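Carbonic anhydrase (Unidentified, PDB 3R1W) probably catalyses the reversible hydration of carbon dioxide to bicarbonate, as a trimeric left-handed beta-helix carbonic anhydrase of the gamma class. Local coordinates at residues S11-Q16 with S31-G36; L22-F27 with L40-S45; S117-G122 with V129-G134; G146-G151 with R158-K163. One frame throughout, in Å; residues are numbered along the deposited sequence.

Overall arrangement
The four contacts sample a left-handed beta-helix from its first coil to its last, with centres about 35 Å apart between contacts 1 and 4. Contacts 1 and 2 join the same early coils on different faces and touch inside, Ile34 CD1 lying 3.9 Å from Leu40 CD1. At the other end contact 3 spans the interior within one coil, and contact 4 follows as the closing hairpin; their strands 130-131 and 147-150 are neighbours, with Ile130 O 2.8 Å from Tyr149 N. Contacts 1 and 3 reach the same parallel sheet about 15 Å apart at nearest atoms, and both touch the second subunit. In gamma-class relatives the metal site lies between subunits.

Contact 1 of 4, residues S11-Q16 with S31-G36; sequences SVRTYQ and SSVIIG
The guanidinium of Arg13 lies with one face on Val33, whose CG1 stands over its centre, 3.8 Å from Arg13 CZ. Ile35 approaches the Tyr15 ring obliquely, its CG2 4.0 Å from Tyr15 CG, while Gln16 CG lies over one face of that ring near the rim. Arg13 places CG beside its backbone N (chi1 -59°) and extends from there to NE, which carries the guanidinium back from its bridge partner Ile35 to Val33. Ile35 runs alongside, with CG1 4.1 Å from Arg13 CD. The charged end pairs with Asp29 of the second subunit, and Tyr187 of that subunit makes a cation-pi contact with it. A leucine in place of Arg13 would probably deprive that aspartate of its ionic partner and strip the flat cover from Val33. Three backbone bonds give the parallel register: Ile34 N to Ser11 O (2.7 Å), Arg13 N to Ile34 O (2.8 Å) and Gly36 N to Arg13 O (3.0 Å). Val12 and Ile34 share the other face of the sheet, where Pro20 touches both. Strand 12-13 thus forms one margin of a parallel sheet of the left-handed beta-helix, with strand 33-35 next to it and strand 51-54 beyond.

Contact 2 of 4, residues L22-F27 with L40-S45; sequences LGERVF and LGDDCS
Leu22 and Leu40 lie side by side and point the same way, with Leu22 CD2 only 3.5 Å from Leu40 CD1, tighter than usual carbon contact. Stacked leucines in successive coils of a left-handed beta-helix begin this corner, where two type II turns, Gly23 to Val26 and Gly41 to Cys44, lie one above the other. Val26 crosses Leu40 at about a right angle, its CG1 4.1 Å from Leu40 CD1, and the other branch, CG2, rests 3.3 Å from Gly41 O. Around this apolar centre the backbones join through Gly23 N to Leu40 O, Asp43 N to Glu24 O and, past the turns, Phe27 N to Cys44 O (3.1 Å). Gly23 packs so close that a beta carbon would collide with Asp42 OD1. Farther out, Arg25 bends at chi3 (-66°) and grips Asp43 side-on: NE meets OD1 at 2.8 Å and NH2 meets OD2 at 2.9 Å, although the guanidinium and carboxylate planes are 49° apart. Lys179 of helix 162-184 forms a second salt bridge to Asp43 OD1. An asparagine in place of Asp43 would probably leave both cations short of a balancing charge. Asp42 OD1 receives Glu24 N at 2.7 Å from above the carboxylate plane, while a water donates to Asp42 OD2 and accepts a hydrogen bond from Arg25 NH2, 2.9 Å from the water oxygen.

Contact 3 of 4, residues S117-G122 with V129-G134; sequences SMIMDG and VIVAAG
Ser117 meets Val131 through its CB, which lies 4.0 Å from Val131 CG1. The same CB is 3.9 Å from Ala132 O, and the serine backbone comes up against Gly134, with Ser117 N 3.7 Å from Gly134 N and the two CA atoms 4.1 Å apart. The hydroxyl takes no hydrogen bond across this contact. Its OG sits between the backbone N and the carbonyl carbon (chi1 66°) and bonds to Gly114 O, in the corner preceding the strand. Met118, next along, sends its side chain the other way and packs on Lys116 of the second subunit, while its backbone pairs with Ala135 and Val137.

That pairing is the coil-to-coil stacking of the left-handed beta-helix: strand 118-119 has strand 136-137 of the next coil beside it, whereas strand 130-131 belongs to a different sheet. Segment 129-134 therefore faces segment 117-122 across the inside of a coil, and its end at Gly134 arrives beside Ser117 as the coil closes. Gly134 makes that corner with a positive phi of 80°.

Ile119 then turns inward. CG1 stands beside its backbone N and chi2 of -62° bends the end round, which brings CD1 to 4.1 Å from Val131 CG1; the two side chains reach toward each other tip to tip. The same methyl, Val131 CG1, meets both Ser117 CB and Ile119 CD1. Val137 also packs on Ile119, and Leu143 on Val131.

Contact 4 of 4, residues G146-G151 with R158-K163; sequences GFVYMG and RPITEK
Two backbone hydrogen bonds join Gly146 and Val148 to the returning chain. Val148 N reaches Arg158 O at 2.8 Å in an almost straight bond, 177° at the hydrogen. Ile160 N binds Gly146 O at 2.9 Å from well above the carbonyl plane, 44° out of it. Weaker CA-H...O contacts supplement these, Pro159 CA lying 3.3 Å from Gly146 O and Phe147 CA 3.5 Å from Arg158 O. The two strands form the beta hairpin that ends the beta-helix: strand 155-159 runs antiparallel to 147-150, whereas the preceding coils stack in parallel. Phe147 and Pro159 are a non-hydrogen-bonded pair, a place that asks no N-H of the proline. Packing follows on both faces. Phe147 CE2 sits 4.1 Å from Pro159 CD, and Val148 CG2 meets Ile160 CG2 at 3.8 Å. The Arg158 guanidinium lays one face over Val148 CG2, offset toward the rim and 3.7 Å away at NH1. Polar contacts fix Arg158: the same NH1 donates to Pro159 O, and NH2 forms a salt bridge with Glu164 in helix 162-184, whose start Thr161 marks as N-cap residue.

Contact 1 of 4, residues S11-Q16 with S31-G36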
# COMPACT_ATOMS: atom_id res chain seq x y z
N SER B 11 -7.43 -16.77 -4.94
CA SER B 11 -6.20 -16.21 -4.39
C SER B 11 -4.96 -16.78 -5.07
O SER B 11 -3.90 -16.15 -5.07
CB SER B 11 -6.13 -16.54 -2.89
OG SER B 11 -6.15 -17.95 -2.70
N VAL B 12 -5.08 -17.99 -5.60
CA VAL B 12 -3.96 -18.62 -6.30
C VAL B 12 -4.37 -18.97 -7.73
O VAL B 12 -5.17 -19.88 -7.96
CB VAL B 12 -3.46 -19.89 -5.55
CG1 VAL B 12 -2.28 -20.50 -6.29
CG2 VAL B 12 -3.06 -19.53 -4.12
N ARG B 13 -3.80 -18.24 -8.68
CA ARG B 13 -4.33 -18.20 -10.04
C ARG B 13 -3.36 -18.71 -11.09
O ARG B 13 -2.19 -18.32 -11.13
CB ARG B 13 -4.69 -16.76 -10.40
CG ARG B 13 -5.71 -16.11 -9.49
CD ARG B 13 -6.05 -14.73 -10.06
NE ARG B 13 -6.76 -13.84 -9.14
CZ ARG B 13 -7.01 -12.56 -9.44
NH1 ARG B 13 -6.60 -12.08 -10.60
NH2 ARG B 13 -7.66 -11.77 -8.59
N THR B 14 -3.87 -19.60 -11.94
CA THR B 14 -3.15 -20.07 -13.10
C THR B 14 -3.12 -18.96 -14.14
O THR B 14 -4.09 -18.21 -14.28
CB THR B 14 -3.85 -21.30 -13.68
OG1 THR B 14 -3.79 -22.36 -12.72
CG2 THR B 14 -3.20 -21.75 -14.98
N TYR B 15 -2.01 -18.84 -14.85
CA TYR B 15 -1.82 -17.80 -15.85
C TYR B 15 -1.04 -18.38 -17.03
O TYR B 15 0.08 -18.88 -16.85
CB TYR B 15 -1.04 -16.63 -15.25
CG TYR B 15 -0.73 -15.52 -16.23
CD1 TYR B 15 -1.72 -14.60 -16.58
CD2 TYR B 15 0.53 -15.39 -16.79
CE1 TYR B 15 -1.45 -13.58 -17.48
CE2 TYR B 15 0.81 -14.36 -17.70
CZ TYR B 15 -0.19 -13.46 -18.03
OH TYR B 15 0.08 -12.45 -18.92
N GLN B 16 -1.63 -18.30 -18.22
CA GLN B 16 -1.00 -18.81 -19.43
C GLN B 16 -0.44 -20.21 -19.23
O GLN B 16 0.71 -20.49 -19.59
CB GLN B 16 0.10 -17.86 -19.91
CG GLN B 16 -0.43 -16.48 -20.26
CD GLN B 16 0.26 -15.90 -21.47
OE1 GLN B 16 1.44 -15.54 -21.41
NE2 GLN B 16 -0.46 -15.80 -22.57
N SER B 31 -7.62 -13.38 0.69
CA SER B 31 -7.69 -12.02 0.15
C SER B 31 -6.44 -11.60 -0.60
O SER B 31 -6.40 -10.53 -1.21
CB SER B 31 -8.00 -11.01 1.25
OG SER B 31 -6.86 -10.79 2.06
N SER B 32 -5.41 -12.44 -0.56
CA SER B 32 -4.20 -12.15 -1.32
C SER B 32 -4.36 -12.62 -2.77
O SER B 32 -5.33 -13.31 -3.11
CB SER B 32 -2.98 -12.81 -0.67
OG SER B 32 -3.07 -14.21 -0.76
N VAL B 33 -3.43 -12.22 -3.63
CA VAL B 33 -3.53 -12.55 -5.05
C VAL B 33 -2.18 -13.03 -5.57
O VAL B 33 -1.23 -12.26 -5.65
CB VAL B 33 -4.01 -11.35 -5.89
CG1 VAL B 33 -3.90 -11.66 -7.39
CG2 VAL B 33 -5.45 -11.00 -5.53
N ILE B 34 -2.10 -14.31 -5.93
CA ILE B 34 -0.87 -14.87 -6.47
C ILE B 34 -1.12 -15.35 -7.88
O ILE B 34 -2.05 -16.11 -8.13
CB ILE B 34 -0.37 -16.05 -5.61
CG1 ILE B 34 -0.17 -15.60 -4.16
CG2 ILE B 34 0.94 -16.59 -6.16
CD1 ILE B 34 0.34 -16.72 -3.22
N ILE B 35 -0.30 -14.88 -8.82
CA ILE B 35 -0.55 -15.13 -10.24
C ILE B 35 0.64 -15.79 -10.93
O ILE B 35 1.75 -15.26 -10.92
CB ILE B 35 -0.89 -13.82 -10.99
CG1 ILE B 35 -2.25 -13.28 -10.53
CG2 ILE B 35 -0.90 -14.05 -12.52
CD1 ILE B 35 -2.52 -11.83 -10.94
N GLY B 36 0.39 -16.94 -11.55
CA GLY B 36 1.32 -17.47 -12.54
C GLY B 36 2.56 -18.16 -12.04
O GLY B 36 2.48 -19.12 -11.26

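Contact 2 of 4, residues L22-F27 with L40-S45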
# COMPACT_ATOMS: atom_id res chain seq x y z
N LEU B 22 3.06 -24.41 -4.59
CA LEU B 22 3.10 -24.18 -3.15
C LEU B 22 3.69 -25.39 -2.42
O LEU B 22 3.28 -26.52 -2.66
CB LEU B 22 1.69 -23.93 -2.64
CG LEU B 22 0.90 -22.80 -3.32
CD1 LEU B 22 -0.50 -22.71 -2.72
CD2 LEU B 22 1.64 -21.48 -3.19
N GLY B 23 4.63 -25.14 -1.51
CA GLY B 23 5.20 -26.21 -0.71
C GLY B 23 4.27 -26.68 0.39
O GLY B 23 3.07 -26.43 0.35
N GLU B 24 4.83 -27.37 1.38
CA GLU B 24 4.05 -27.91 2.48
C GLU B 24 3.64 -26.83 3.47
O GLU B 24 4.45 -25.98 3.83
CB GLU B 24 4.86 -28.98 3.22
CG GLU B 24 5.38 -30.09 2.33
CD GLU B 24 4.28 -30.97 1.81
OE1 GLU B 24 3.27 -31.15 2.53
OE2 GLU B 24 4.41 -31.49 0.68
N ARG B 25 2.40 -26.91 3.94
CA ARG B 25 1.91 -26.06 5.03
C ARG B 25 1.99 -24.58 4.71
O ARG B 25 2.16 -23.77 5.61
CB ARG B 25 2.68 -26.35 6.33
CG ARG B 25 2.83 -27.84 6.66
CD ARG B 25 3.73 -28.08 7.88
NE ARG B 25 5.11 -27.67 7.63
CZ ARG B 25 6.04 -28.44 7.06
NH1 ARG B 25 5.75 -29.69 6.70
NH2 ARG B 25 7.26 -27.96 6.86
N VAL B 26 1.85 -24.22 3.44
CA VAL B 26 1.91 -22.82 3.04
C VAL B 26 0.55 -22.18 3.35
O VAL B 26 -0.49 -22.81 3.18
CB VAL B 26 2.24 -22.68 1.55
CG1 VAL B 26 1.99 -21.25 1.06
CG2 VAL B 26 3.68 -23.10 1.28
N PHE B 27 0.57 -20.95 3.85
CA PHE B 27 -0.67 -20.21 4.07
C PHE B 27 -0.77 -19.07 3.08
O PHE B 27 0.14 -18.26 2.99
CB PHE B 27 -0.71 -19.62 5.47
CG PHE B 27 -1.84 -18.63 5.69
CD1 PHE B 27 -3.16 -19.06 5.77
CD2 PHE B 27 -1.59 -17.26 5.82
CE1 PHE B 27 -4.20 -18.15 5.97
CE2 PHE B 27 -2.62 -16.36 6.04
CZ PHE B 27 -3.92 -16.80 6.11
N LEU B 40 6.53 -21.06 -3.91
CA LEU B 40 6.71 -20.76 -2.50
C LEU B 40 7.17 -22.01 -1.77
O LEU B 40 6.56 -23.07 -1.91
CB LEU B 40 5.40 -20.27 -1.87
CG LEU B 40 4.69 -19.10 -2.55
CD1 LEU B 40 3.39 -18.78 -1.83
CD2 LEU B 40 5.59 -17.89 -2.55
N GLY B 41 8.22 -21.88 -0.97
CA GLY B 41 8.74 -23.00 -0.19
C GLY B 41 7.88 -23.38 1.00
O GLY B 41 6.91 -22.69 1.33
N ASP B 42 8.23 -24.49 1.64
CA ASP B 42 7.49 -24.96 2.80
C ASP B 42 7.36 -23.87 3.86
O ASP B 42 8.30 -23.12 4.12
CB ASP B 42 8.19 -26.18 3.42
CG ASP B 42 8.22 -27.39 2.49
OD1 ASP B 42 7.52 -27.38 1.45
OD2 ASP B 42 8.94 -28.36 2.82
N ASP B 43 6.19 -23.80 4.48
CA ASP B 43 5.97 -22.93 5.63
C ASP B 43 5.97 -21.43 5.31
O ASP B 43 6.05 -20.61 6.23
CB ASP B 43 6.98 -23.22 6.76
CG ASP B 43 6.70 -24.54 7.48
OD1 ASP B 43 5.51 -24.85 7.73
OD2 ASP B 43 7.67 -25.26 7.80
N CYS B 44 5.88 -21.08 4.03
CA CYS B 44 5.75 -19.68 3.66
C CYS B 44 4.36 -19.20 4.03
O CYS B 44 3.45 -20.00 4.25
CB CYS B 44 5.97 -19.47 2.17
SG CYS B 44 7.69 -19.41 1.68
N SER B 45 4.21 -17.89 4.11
CA SER B 45 2.92 -17.31 4.47
C SER B 45 2.72 -16.02 3.70
O SER B 45 3.62 -15.20 3.62
CB SER B 45 2.85 -17.05 5.98
OG SER B 45 3.88 -16.20 6.43
O HOH W 1 9.53 -28.99 5.38

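Contact 3 of 4, residues S117-G122 with V129-G134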
# COMPACT_ATOMS: atom_id res chain seq x y z
N SER B 117 9.29 -0.65 2.96
CA SER B 117 10.53 -0.50 2.22
C SER B 117 10.33 -0.92 0.77
O SER B 117 9.33 -1.56 0.42
CB SER B 117 11.68 -1.28 2.87
OG SER B 117 11.47 -2.67 2.81
N MET B 118 11.27 -0.53 -0.08
CA MET B 118 11.17 -0.79 -1.51
C MET B 118 12.53 -1.27 -2.02
O MET B 118 13.55 -0.63 -1.77
CB MET B 118 10.73 0.48 -2.25
CG MET B 118 10.70 0.33 -3.76
SD MET B 118 9.73 1.62 -4.57
CE MET B 118 8.08 1.16 -4.14
N ILE B 119 12.54 -2.42 -2.68
CA ILE B 119 13.78 -2.98 -3.23
C ILE B 119 13.59 -3.11 -4.73
O ILE B 119 12.67 -3.79 -5.18
CB ILE B 119 14.08 -4.38 -2.68
CG1 ILE B 119 13.78 -4.46 -1.18
CG2 ILE B 119 15.52 -4.79 -3.00
CD1 ILE B 119 14.61 -3.54 -0.34
N MET B 120 14.48 -2.50 -5.50
CA MET B 120 14.26 -2.30 -6.94
C MET B 120 15.07 -3.22 -7.86
O MET B 120 15.88 -4.02 -7.41
CB MET B 120 14.48 -0.82 -7.28
CG MET B 120 13.63 0.10 -6.39
SD MET B 120 13.91 1.86 -6.67
CE MET B 120 13.26 2.05 -8.32
N ASP B 121 14.82 -3.11 -9.17
CA ASP B 121 15.36 -4.06 -10.14
C ASP B 121 16.87 -4.27 -10.01
O ASP B 121 17.64 -3.32 -9.99
CB ASP B 121 15.06 -3.61 -11.58
CG ASP B 121 13.62 -3.90 -12.01
OD1 ASP B 121 12.91 -4.61 -11.29
OD2 ASP B 121 13.22 -3.41 -13.09
N GLY B 122 17.27 -5.54 -9.95
CA GLY B 122 18.68 -5.88 -10.00
C GLY B 122 19.40 -5.70 -8.68
O GLY B 122 20.59 -5.97 -8.58
N VAL B 129 20.86 -9.58 6.48
CA VAL B 129 20.84 -8.14 6.33
C VAL B 129 19.52 -7.63 6.89
O VAL B 129 18.50 -8.31 6.80
CB VAL B 129 20.92 -7.75 4.83
CG1 VAL B 129 20.50 -6.30 4.62
CG2 VAL B 129 22.33 -8.03 4.27
N ILE B 130 19.54 -6.44 7.49
CA ILE B 130 18.32 -5.76 7.90
C ILE B 130 18.12 -4.54 7.01
O ILE B 130 19.01 -3.70 6.89
CB ILE B 130 18.37 -5.30 9.37
CG1 ILE B 130 18.34 -6.51 10.31
CG2 ILE B 130 17.21 -4.35 9.68
CD1 ILE B 130 18.61 -6.16 11.77
N VAL B 131 16.95 -4.47 6.37
CA VAL B 131 16.55 -3.28 5.62
C VAL B 131 15.51 -2.55 6.47
O VAL B 131 14.43 -3.08 6.74
CB VAL B 131 15.97 -3.62 4.23
CG1 VAL B 131 15.52 -2.35 3.49
CG2 VAL B 131 16.99 -4.39 3.40
N ALA B 132 15.87 -1.36 6.92
CA ALA B 132 15.02 -0.61 7.85
C ALA B 132 13.71 -0.25 7.19
O ALA B 132 13.64 -0.09 5.97
CB ALA B 132 15.73 0.65 8.32
N ALA B 133 12.67 -0.12 8.01
CA ALA B 133 11.36 0.29 7.52
C ALA B 133 11.47 1.56 6.68
O ALA B 133 12.17 2.50 7.05
CB ALA B 133 10.41 0.51 8.70
N GLY B 134 10.78 1.59 5.55
CA GLY B 134 10.72 2.78 4.72
C GLY B 134 11.92 3.02 3.82
O GLY B 134 11.98 4.03 3.11

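Contact 4 of 4, residues G146-G151 with R158-K163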
# COMPACT_ATOMS: atom_id res chain seq x y z
N GLY B 146 25.40 -9.03 6.98
CA GLY B 146 25.72 -8.69 8.36
C GLY B 146 25.59 -7.22 8.68
O GLY B 146 26.14 -6.75 9.67
N PHE B 147 24.85 -6.49 7.85
CA PHE B 147 24.70 -5.05 8.07
C PHE B 147 23.26 -4.58 8.08
O PHE B 147 22.37 -5.23 7.53
CB PHE B 147 25.47 -4.25 7.03
CG PHE B 147 26.96 -4.32 7.20
CD1 PHE B 147 27.69 -5.31 6.56
CD2 PHE B 147 27.62 -3.41 8.01
CE1 PHE B 147 29.07 -5.38 6.72
CE2 PHE B 147 28.99 -3.48 8.18
CZ PHE B 147 29.72 -4.46 7.53
N VAL B 148 23.05 -3.44 8.73
CA VAL B 148 21.77 -2.74 8.71
C VAL B 148 21.85 -1.63 7.68
O VAL B 148 22.80 -0.85 7.65
CB VAL B 148 21.47 -2.10 10.08
CG1 VAL B 148 20.18 -1.30 10.01
CG2 VAL B 148 21.38 -3.17 11.16
N TYR B 149 20.84 -1.55 6.82
CA TYR B 149 20.75 -0.48 5.83
C TYR B 149 19.51 0.36 6.07
O TYR B 149 18.46 -0.17 6.41
CB TYR B 149 20.72 -1.08 4.42
CG TYR B 149 22.08 -1.59 3.96
CD1 TYR B 149 22.54 -2.85 4.33
CD2 TYR B 149 22.89 -0.79 3.15
CE1 TYR B 149 23.78 -3.31 3.90
CE2 TYR B 149 24.13 -1.24 2.73
CZ TYR B 149 24.56 -2.49 3.09
OH TYR B 149 25.80 -2.93 2.66
N MET B 150 19.62 1.67 5.87
CA MET B 150 18.52 2.58 6.12
C MET B 150 18.56 3.78 5.17
O MET B 150 19.62 4.20 4.75
CB MET B 150 18.56 3.06 7.57
CG MET B 150 17.52 4.06 7.98
SD MET B 150 17.45 4.26 9.78
CE MET B 150 17.06 2.59 10.30
N GLY B 151 17.39 4.31 4.84
CA GLY B 151 17.30 5.57 4.11
C GLY B 151 16.85 5.44 2.67
O GLY B 151 16.59 4.34 2.17
N ARG B 158 25.35 0.27 10.15
CA ARG B 158 26.19 -0.42 11.14
C ARG B 158 26.07 -1.92 10.95
O ARG B 158 25.15 -2.39 10.28
CB ARG B 158 25.73 -0.07 12.55
CG ARG B 158 24.27 -0.41 12.82
CD ARG B 158 23.91 -0.27 14.29
NE ARG B 158 22.48 -0.47 14.52
CZ ARG B 158 21.91 -1.66 14.67
NH1 ARG B 158 22.65 -2.76 14.62
NH2 ARG B 158 20.60 -1.75 14.86
N PRO B 159 27.00 -2.69 11.54
CA PRO B 159 26.80 -4.14 11.52
C PRO B 159 25.63 -4.53 12.41
O PRO B 159 25.24 -3.77 13.30
CB PRO B 159 28.11 -4.69 12.09
CG PRO B 159 28.79 -3.53 12.75
CD PRO B 159 28.33 -2.30 12.04
N ILE B 160 25.07 -5.71 12.19
CA ILE B 160 24.01 -6.19 13.05
C ILE B 160 24.57 -6.69 14.39
O ILE B 160 25.74 -7.09 14.47
CB ILE B 160 23.21 -7.32 12.39
CG1 ILE B 160 24.13 -8.52 12.12
CG2 ILE B 160 22.57 -6.80 11.10
CD1 ILE B 160 23.38 -9.78 11.68
N THR B 161 23.73 -6.66 15.41
CA THR B 161 24.05 -7.19 16.74
C THR B 161 23.85 -8.70 16.77
O THR B 161 23.29 -9.27 15.84
CB THR B 161 23.15 -6.56 17.82
OG1 THR B 161 21.78 -6.87 17.54
CG2 THR B 161 23.33 -5.04 17.84
N GLU B 162 24.30 -9.35 17.84
CA GLU B 162 24.11 -10.79 17.98
C GLU B 162 22.63 -11.10 18.17
O GLU B 162 22.13 -12.11 17.67
CB GLU B 162 24.94 -11.35 19.14
N LYS B 163 21.93 -10.22 18.88
CA LYS B 163 20.51 -10.40 19.11
C LYS B 163 19.75 -10.25 17.79
O LYS B 163 18.79 -10.97 17.52
CB LYS B 163 20.00 -9.40 20.15
CG LYS B 163 18.60 -9.72 20.66
CD LYS B 163 18.44 -9.36 22.14
CE LYS B 163 16.98 -9.50 22.56
NZ LYS B 163 16.68 -8.92 23.91